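Local coordinates for RctB replication initiator protein (PDB 5UBE), which probably binds DNA through its helix-turn-helix domain to initiate replication of the second chromosome of Vibrio cholerae, at residues A[20-25]-A[111-116]. Numbering follows the deposited sequence.
Sequences LFEVSE and LHRFIN
Opposite F21, the backbone of H112 bonds to both of its neighbours on strand 20-22, taking the carbonyl of L20 with its N and the amide of E22 with its O, in the parallel pairing of strands 20-22 and 108-114. H112 N reaches L20 O at 2.8 Å, a bent bond, while E22 N donates to H112 O at 2.9 Å in a nearly straight one (171°). L20 O also lies in the plane of the imidazole, at its edge, 3.2 Å from H112 CD2.

Past F21 the strands spread, and a water takes over from direct bonding: it accepts from F114 N, donates to E22 O at 2.7 Å, and reaches E22 OE2 over a longer distance. The carboxylate beside it grips R113. E22 CG stands anti to the backbone N (chi1 163°), and the extended chain carries OE1 across to R113 NE, 2.9 Å away, which meets the oxygen on its syn side but tilted out of the carboxylate plane. R113 NH2 adds a weak bond to the same oxygen, so OE1 takes both guanidinium donors of this salt bridge; the two planar groups are turned 34° apart.

On the face shared by F21 and H112, the rings meet obliquely, with F21 CD1 3.8 Å from H112 CB. On the other face, L111 CD1 packs on L20 CB at 3.7 Å.

The two strands form the middle of a mixed four-stranded sheet, with 62-64 beyond 20-22 and 94-100 beyond 108-114. The F21 ring meets that of F94, at the start of strand 94-100, and packs on I51 of helix 42-55, and F114 settles against W30 and Y34 of helix 26-34. As the strands end, S24 OG caps A27 N and N116 OD1 caps N118 N, leading the chain into helices 26-34 and 117-120.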
ATOM      1  N   LEU A  20      -1.444   5.126   2.761  1.00 30.28           N
ATOM      2  CA  LEU A  20      -1.975   3.974   3.478  1.00 34.68           C
ATOM      3  C   LEU A  20      -2.286   2.823   2.529  1.00 30.25           C
ATOM      4  O   LEU A  20      -2.741   3.033   1.402  1.00 34.18           O
ATOM      5  CB  LEU A  20      -3.253   4.349   4.223  1.00 31.69           C
ATOM      6  CG  LEU A  20      -3.133   5.389   5.330  1.00 36.08           C
ATOM      7  CD1 LEU A  20      -4.469   5.577   6.034  1.00 36.73           C
ATOM      8  CD2 LEU A  20      -2.072   4.962   6.314  1.00 35.92           C
ATOM      9  N   PHE A  21      -2.067   1.600   3.013  1.00 35.07           N
ATOM     10  CA  PHE A  21      -2.331   0.377   2.264  1.00 31.11           C
ATOM     11  C   PHE A  21      -3.305  -0.496   3.039  1.00 35.46           C
ATOM     12  O   PHE A  21      -3.057  -0.832   4.200  1.00 27.46           O
ATOM     13  CB  PHE A  21      -1.044  -0.405   2.013  1.00 34.37           C
ATOM     14  CG  PHE A  21      -0.049   0.337   1.184  1.00 42.12           C
ATOM     15  CD1 PHE A  21      -0.081   0.251  -0.196  1.00 33.87           C
ATOM     16  CD2 PHE A  21       0.903   1.146   1.784  1.00 37.05           C
ATOM     17  CE1 PHE A  21       0.841   0.953  -0.961  1.00 44.99           C
ATOM     18  CE2 PHE A  21       1.821   1.845   1.026  1.00 39.10           C
ATOM     19  CZ  PHE A  21       1.798   1.754  -0.331  1.00 35.12           C
ATOM     20  N   GLU A  22      -4.392  -0.889   2.390  1.00 34.84           N
ATOM     21  CA  GLU A  22      -5.353  -1.784   3.022  1.00 40.34           C
ATOM     22  C   GLU A  22      -4.801  -3.211   3.023  1.00 33.15           C
ATOM     23  O   GLU A  22      -4.459  -3.755   1.967  1.00 33.64           O
ATOM     24  CB  GLU A  22      -6.689  -1.682   2.289  1.00 33.91           C
ATOM     25  CG  GLU A  22      -7.659  -2.796   2.541  1.00 45.55           C
ATOM     26  CD  GLU A  22      -8.744  -2.828   1.478  1.00 50.46           C
ATOM     27  OE1 GLU A  22      -9.468  -1.814   1.346  1.00 45.23           O
ATOM     28  OE2 GLU A  22      -8.846  -3.850   0.762  1.00 44.56           O
ATOM     29  N   VAL A  23      -4.702  -3.806   4.215  1.00 32.87           N
ATOM     30  CA  VAL A  23      -4.223  -5.176   4.344  1.00 31.71           C
ATOM     31  C   VAL A  23      -5.254  -6.138   3.772  1.00 38.07           C
ATOM     32  O   VAL A  23      -6.462  -5.982   3.987  1.00 38.35           O
ATOM     33  CB  VAL A  23      -3.929  -5.492   5.819  1.00 39.77           C
ATOM     34  CG1 VAL A  23      -3.577  -6.964   5.987  1.00 47.38           C
ATOM     35  CG2 VAL A  23      -2.796  -4.599   6.332  1.00 36.39           C
ATOM     36  N   SER A  24      -4.788  -7.127   3.012  1.00 35.66           N
ATOM     37  CA  SER A  24      -5.669  -8.196   2.558  1.00 29.08           C
ATOM     38  C   SER A  24      -4.885  -9.494   2.517  1.00 36.36           C
ATOM     39  O   SER A  24      -3.802  -9.548   1.929  1.00 29.85           O
ATOM     40  CB  SER A  24      -6.261  -7.885   1.179  1.00 42.61           C
ATOM     41  OG  SER A  24      -6.164  -8.998   0.293  1.00 34.23           O
ATOM     42  N   GLU A  25      -5.448 -10.548   3.104  1.00 30.74           N
ATOM     43  CA  GLU A  25      -4.808 -11.854   3.010  1.00 29.59           C
ATOM     44  C   GLU A  25      -4.918 -12.459   1.618  1.00 28.93           C
ATOM     45  O   GLU A  25      -4.053 -13.254   1.229  1.00 28.31           O
ATOM     46  CB  GLU A  25      -5.401 -12.795   4.053  1.00 32.14           C
ATOM     47  CG  GLU A  25      -4.936 -12.435   5.447  1.00 36.91           C
ATOM     48  CD  GLU A  25      -5.652 -13.232   6.515  1.00 38.22           C
ATOM     49  OE1 GLU A  25      -5.391 -12.966   7.698  1.00 33.98           O
ATOM     50  OE2 GLU A  25      -6.464 -14.124   6.162  1.00 30.54           O
ATOM     51  N   LEU A 111      -5.529   6.137   0.259  1.00 41.39           N
ATOM     52  CA  LEU A 111      -5.676   4.730   0.602  1.00 33.94           C
ATOM     53  C   LEU A 111      -5.495   3.892  -0.654  1.00 41.00           C
ATOM     54  O   LEU A 111      -5.998   4.244  -1.722  1.00 36.83           O
ATOM     55  CB  LEU A 111      -7.041   4.451   1.232  1.00 35.59           C
ATOM     56  CG  LEU A 111      -7.252   3.012   1.702  1.00 41.50           C
ATOM     57  CD1 LEU A 111      -6.256   2.668   2.800  1.00 29.03           C
ATOM     58  CD2 LEU A 111      -8.685   2.812   2.171  1.00 42.95           C
ATOM     59  N   HIS A 112      -4.773   2.786  -0.523  1.00 38.31           N
ATOM     60  CA  HIS A 112      -4.439   1.937  -1.659  1.00 31.19           C
ATOM     61  C   HIS A 112      -4.923   0.535  -1.360  1.00 30.41           C
ATOM     62  O   HIS A 112      -4.566  -0.041  -0.327  1.00 32.26           O
ATOM     63  CB  HIS A 112      -2.933   1.956  -1.936  1.00 28.48           C
ATOM     64  CG  HIS A 112      -2.423   3.323  -2.228  1.00 34.35           C
ATOM     65  ND1 HIS A 112      -2.108   3.746  -3.502  1.00 37.06           N
ATOM     66  CD2 HIS A 112      -2.246   4.390  -1.418  1.00 26.65           C
ATOM     67  CE1 HIS A 112      -1.723   5.009  -3.457  1.00 33.21           C
ATOM     68  NE2 HIS A 112      -1.798   5.425  -2.206  1.00 36.14           N
ATOM     69  N   ARG A 113      -5.729  -0.005  -2.268  1.00 32.91           N
ATOM     70  CA  ARG A 113      -6.359  -1.310  -2.122  1.00 37.96           C
ATOM     71  C   ARG A 113      -5.889  -2.197  -3.261  1.00 29.68           C
ATOM     72  O   ARG A 113      -5.935  -1.790  -4.422  1.00 31.08           O
ATOM     73  CB  ARG A 113      -7.886  -1.179  -2.132  1.00 33.03           C
ATOM     74  CG  ARG A 113      -8.643  -2.441  -2.535  1.00 41.39           C
ATOM     75  CD  ARG A 113     -10.130  -2.150  -2.537  1.00 43.83           C
ATOM     76  NE  ARG A 113     -10.506  -1.428  -1.324  1.00 48.35           N
ATOM     77  CZ  ARG A 113     -11.659  -0.793  -1.146  1.00 53.40           C
ATOM     78  NH1 ARG A 113     -12.574  -0.777  -2.108  1.00 46.79           N
ATOM     79  NH2 ARG A 113     -11.897  -0.168  -0.000  1.00 54.23           N
ATOM     80  N   PHE A 114      -5.394  -3.382  -2.925  1.00 27.51           N
ATOM     81  CA  PHE A 114      -4.980  -4.318  -3.955  1.00 27.80           C
ATOM     82  C   PHE A 114      -6.162  -4.635  -4.855  1.00 32.37           C
ATOM     83  O   PHE A 114      -7.308  -4.689  -4.403  1.00 34.62           O
ATOM     84  CB  PHE A 114      -4.423  -5.592  -3.319  1.00 30.35           C
ATOM     85  CG  PHE A 114      -3.011  -5.435  -2.766  1.00 34.47           C
ATOM     86  CD1 PHE A 114      -1.907  -5.476  -3.619  1.00 27.98           C
ATOM     87  CD2 PHE A 114      -2.793  -5.249  -1.404  1.00 31.44           C
ATOM     88  CE1 PHE A 114      -0.621  -5.348  -3.119  1.00 34.99           C
ATOM     89  CE2 PHE A 114      -1.491  -5.104  -0.891  1.00 27.41           C
ATOM     90  CZ  PHE A 114      -0.408  -5.155  -1.755  1.00 29.08           C
ATOM     91  N   ILE A 115      -5.884  -4.793  -6.145  1.00 34.91           N
ATOM     92  CA  ILE A 115      -6.897  -5.100  -7.145  1.00 30.70           C
ATOM     93  C   ILE A 115      -6.718  -6.551  -7.563  1.00 31.12           C
ATOM     94  O   ILE A 115      -5.595  -6.998  -7.824  1.00 31.94           O
ATOM     95  CB  ILE A 115      -6.804  -4.152  -8.362  1.00 36.07           C
ATOM     96  CG1 ILE A 115      -6.813  -2.691  -7.907  1.00 40.83           C
ATOM     97  CG2 ILE A 115      -7.980  -4.382  -9.303  1.00 48.37           C
ATOM     98  CD1 ILE A 115      -6.872  -1.691  -9.035  1.00 48.97           C
ATOM     99  N   ASN A 116      -7.817  -7.287  -7.595  1.00 34.44           N
ATOM    100  CA  ASN A 116      -7.785  -8.694  -7.964  1.00 28.23           C
ATOM    101  C   ASN A 116      -7.187  -8.854  -9.357  1.00 34.90           C
ATOM    102  O   ASN A 116      -7.589  -8.138 -10.283  1.00 35.40           O
ATOM    103  CB  ASN A 116      -9.208  -9.261  -7.915  1.00 35.95           C
ATOM    104  CG  ASN A 116      -9.239 -10.773  -7.951  1.00 38.90           C
ATOM    105  OD1 ASN A 116      -8.610 -11.400  -8.806  1.00 41.55           O
ATOM    106  ND2 ASN A 116      -9.970 -11.370  -7.018  1.00 35.07           N
TER
HETATM  107  O   HOH W   1      -5.767  -4.262  -0.298  1.00 33.03           O